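Local coordinates for protein putative hyaluronoglucosaminidase (Clostridium perfringens, PDB 6PWI) that probably acts as a family 84 glycoside hydrolase with hexosaminidase activity, this chain being the N-terminal and catalytic part of a larger, probably cell-wall-anchored protein, at residues Lys618-Ser621 with Lys622-Asp626. Sequence-based numbering, arbitrary orientation.
Sequences KDLS and KIIGD
Lys-622 folds its side chain back along the last turn of helix 613-623, over the carbonyl of Lys-618. With CG anti to the carbonyl carbon (chi1 -86°), that atom stands 3.7 Å from Lys-618 O, and bends at chi3 and chi4 then steer CE and NZ onward. Lys-622 NZ ends 4.3 Å from Lys-618 CB. From Lys-622 NZ to Asp-619 OD1 is 4.7 Å, too far for a salt bridge, though the opposite charges probably still attract. Lys-618 O itself takes two donors from one face of its plane: Lys-622 N in the helical bond and Ser-621 OG at 3.1 Å. A chi1 of 82° turns that hydroxyl back toward the preceding turn.

One residue on, Ile-623 N bonds to Asp-619 O, and Ile-623 CG1 and CD1 lie against the same oxygen, at 3.3 and 3.6 Å. Ile-624 N closes the i to i+4 series with a nearly straight bond of 2.9 Å to Leu-620 O. Ile-624 CD1 also packs against Leu-620 CB at 4.3 Å. Ile-624 then leaves helical geometry, and a type II turn from Ile-623 to Asp-626 follows, Gly-625 taking its left-handed third position and Asp-626 N bonding to Ile-623 O.

In the helical region at the C-terminal end of this chain, Leu-620 and Ile-623 face helix 496-507, Ile-624 meets helices 540-572 and 575-591, and Tyr-582 of the latter hydrogen-bonds Ser-621 O.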
loop_
_atom_site.group_PDB
_atom_site.type_symbol
_atom_site.label_atom_id
_atom_site.label_comp_id
_atom_site.label_asym_id
_atom_site.label_seq_id
_atom_site.Cartn_x
_atom_site.Cartn_y
_atom_site.Cartn_z
ATOM N N LYS A 618 -29.338 -6.879 -15.340
ATOM C CA LYS A 618 -29.916 -8.142 -15.766
ATOM C C LYS A 618 -31.351 -8.245 -15.254
ATOM O O LYS A 618 -32.245 -8.670 -15.985
ATOM C CB LYS A 618 -29.035 -9.314 -15.323
ATOM C CG LYS A 618 -27.816 -9.549 -16.203
ATOM C CD LYS A 618 -26.831 -10.511 -15.589
ATOM C CE LYS A 618 -25.670 -10.850 -16.500
ATOM N NZ LYS A 618 -24.735 -11.795 -15.840
ATOM N N ASP A 619 -31.547 -7.830 -13.998
ATOM C CA ASP A 619 -32.845 -7.804 -13.349
ATOM C C ASP A 619 -33.803 -6.905 -14.127
ATOM O O ASP A 619 -34.919 -7.314 -14.435
ATOM C CB ASP A 619 -32.719 -7.351 -11.893
ATOM C CG ASP A 619 -32.592 -8.489 -10.892
ATOM O OD1 ASP A 619 -32.739 -9.665 -11.309
ATOM O OD2 ASP A 619 -32.372 -8.190 -9.685
ATOM N N LEU A 620 -33.368 -5.675 -14.430
ATOM C CA LEU A 620 -34.214 -4.732 -15.139
ATOM C C LEU A 620 -34.668 -5.343 -16.460
ATOM O O LEU A 620 -35.829 -5.202 -16.835
ATOM C CB LEU A 620 -33.457 -3.423 -15.377
ATOM C CG LEU A 620 -33.416 -2.464 -14.191
ATOM C CD1 LEU A 620 -32.402 -1.353 -14.427
ATOM C CD2 LEU A 620 -34.790 -1.877 -13.925
ATOM N N SER A 621 -33.753 -6.031 -17.153
ATOM C CA SER A 621 -34.041 -6.472 -18.507
ATOM C C SER A 621 -35.003 -7.658 -18.499
ATOM O O SER A 621 -35.708 -7.875 -19.482
ATOM C CB SER A 621 -32.786 -6.733 -19.305
ATOM O OG SER A 621 -32.267 -8.020 -19.020
ATOM N N LYS A 622 -35.034 -8.405 -17.385
ATOM C CA LYS A 622 -35.944 -9.528 -17.203
ATOM C C LYS A 622 -37.327 -9.039 -16.773
ATOM O O LYS A 622 -38.335 -9.617 -17.161
ATOM C CB LYS A 622 -35.427 -10.494 -16.135
ATOM C CG LYS A 622 -34.458 -11.559 -16.625
ATOM C CD LYS A 622 -33.800 -12.320 -15.480
ATOM C CE LYS A 622 -32.396 -12.802 -15.801
ATOM N NZ LYS A 622 -31.504 -12.724 -14.616
ATOM N N ILE A 623 -37.375 -7.990 -15.950
ATOM C CA ILE A 623 -38.630 -7.534 -15.381
ATOM C C ILE A 623 -39.386 -6.706 -16.416
ATOM O O ILE A 623 -40.580 -6.905 -16.610
ATOM C CB ILE A 623 -38.407 -6.772 -14.059
ATOM C CG1 ILE A 623 -37.894 -7.702 -12.955
ATOM C CG2 ILE A 623 -39.673 -6.045 -13.633
ATOM C CD1 ILE A 623 -37.269 -6.984 -11.776
ATOM N N ILE A 624 -38.700 -5.767 -17.073
ATOM C CA ILE A 624 -39.383 -4.901 -18.018
ATOM C C ILE A 624 -39.960 -5.773 -19.131
ATOM O O ILE A 624 -39.256 -6.598 -19.710
ATOM C CB ILE A 624 -38.441 -3.805 -18.549
ATOM C CG1 ILE A 624 -37.976 -2.882 -17.419
ATOM C CG2 ILE A 624 -39.097 -3.025 -19.680
ATOM C CD1 ILE A 624 -36.750 -2.062 -17.755
ATOM N N GLY A 625 -41.264 -5.625 -19.379
ATOM C CA GLY A 625 -41.902 -6.356 -20.461
ATOM C C GLY A 625 -42.421 -7.730 -20.037
ATOM O O GLY A 625 -43.138 -8.375 -20.795
ATOM N N ASP A 626 -42.041 -8.179 -18.838
ATOM C CA ASP A 626 -42.618 -9.372 -18.241
ATOM C C ASP A 626 -43.195 -8.980 -16.883
ATOM O O ASP A 626 -42.918 -9.619 -15.869
ATOM C CB ASP A 626 -41.579 -10.496 -18.165
ATOM C CG ASP A 626 -42.137 -11.910 -18.227
ATOM O OD1 ASP A 626 -41.387 -12.808 -18.671
ATOM O OD2 ASP A 626 -43.306 -12.115 -17.821
#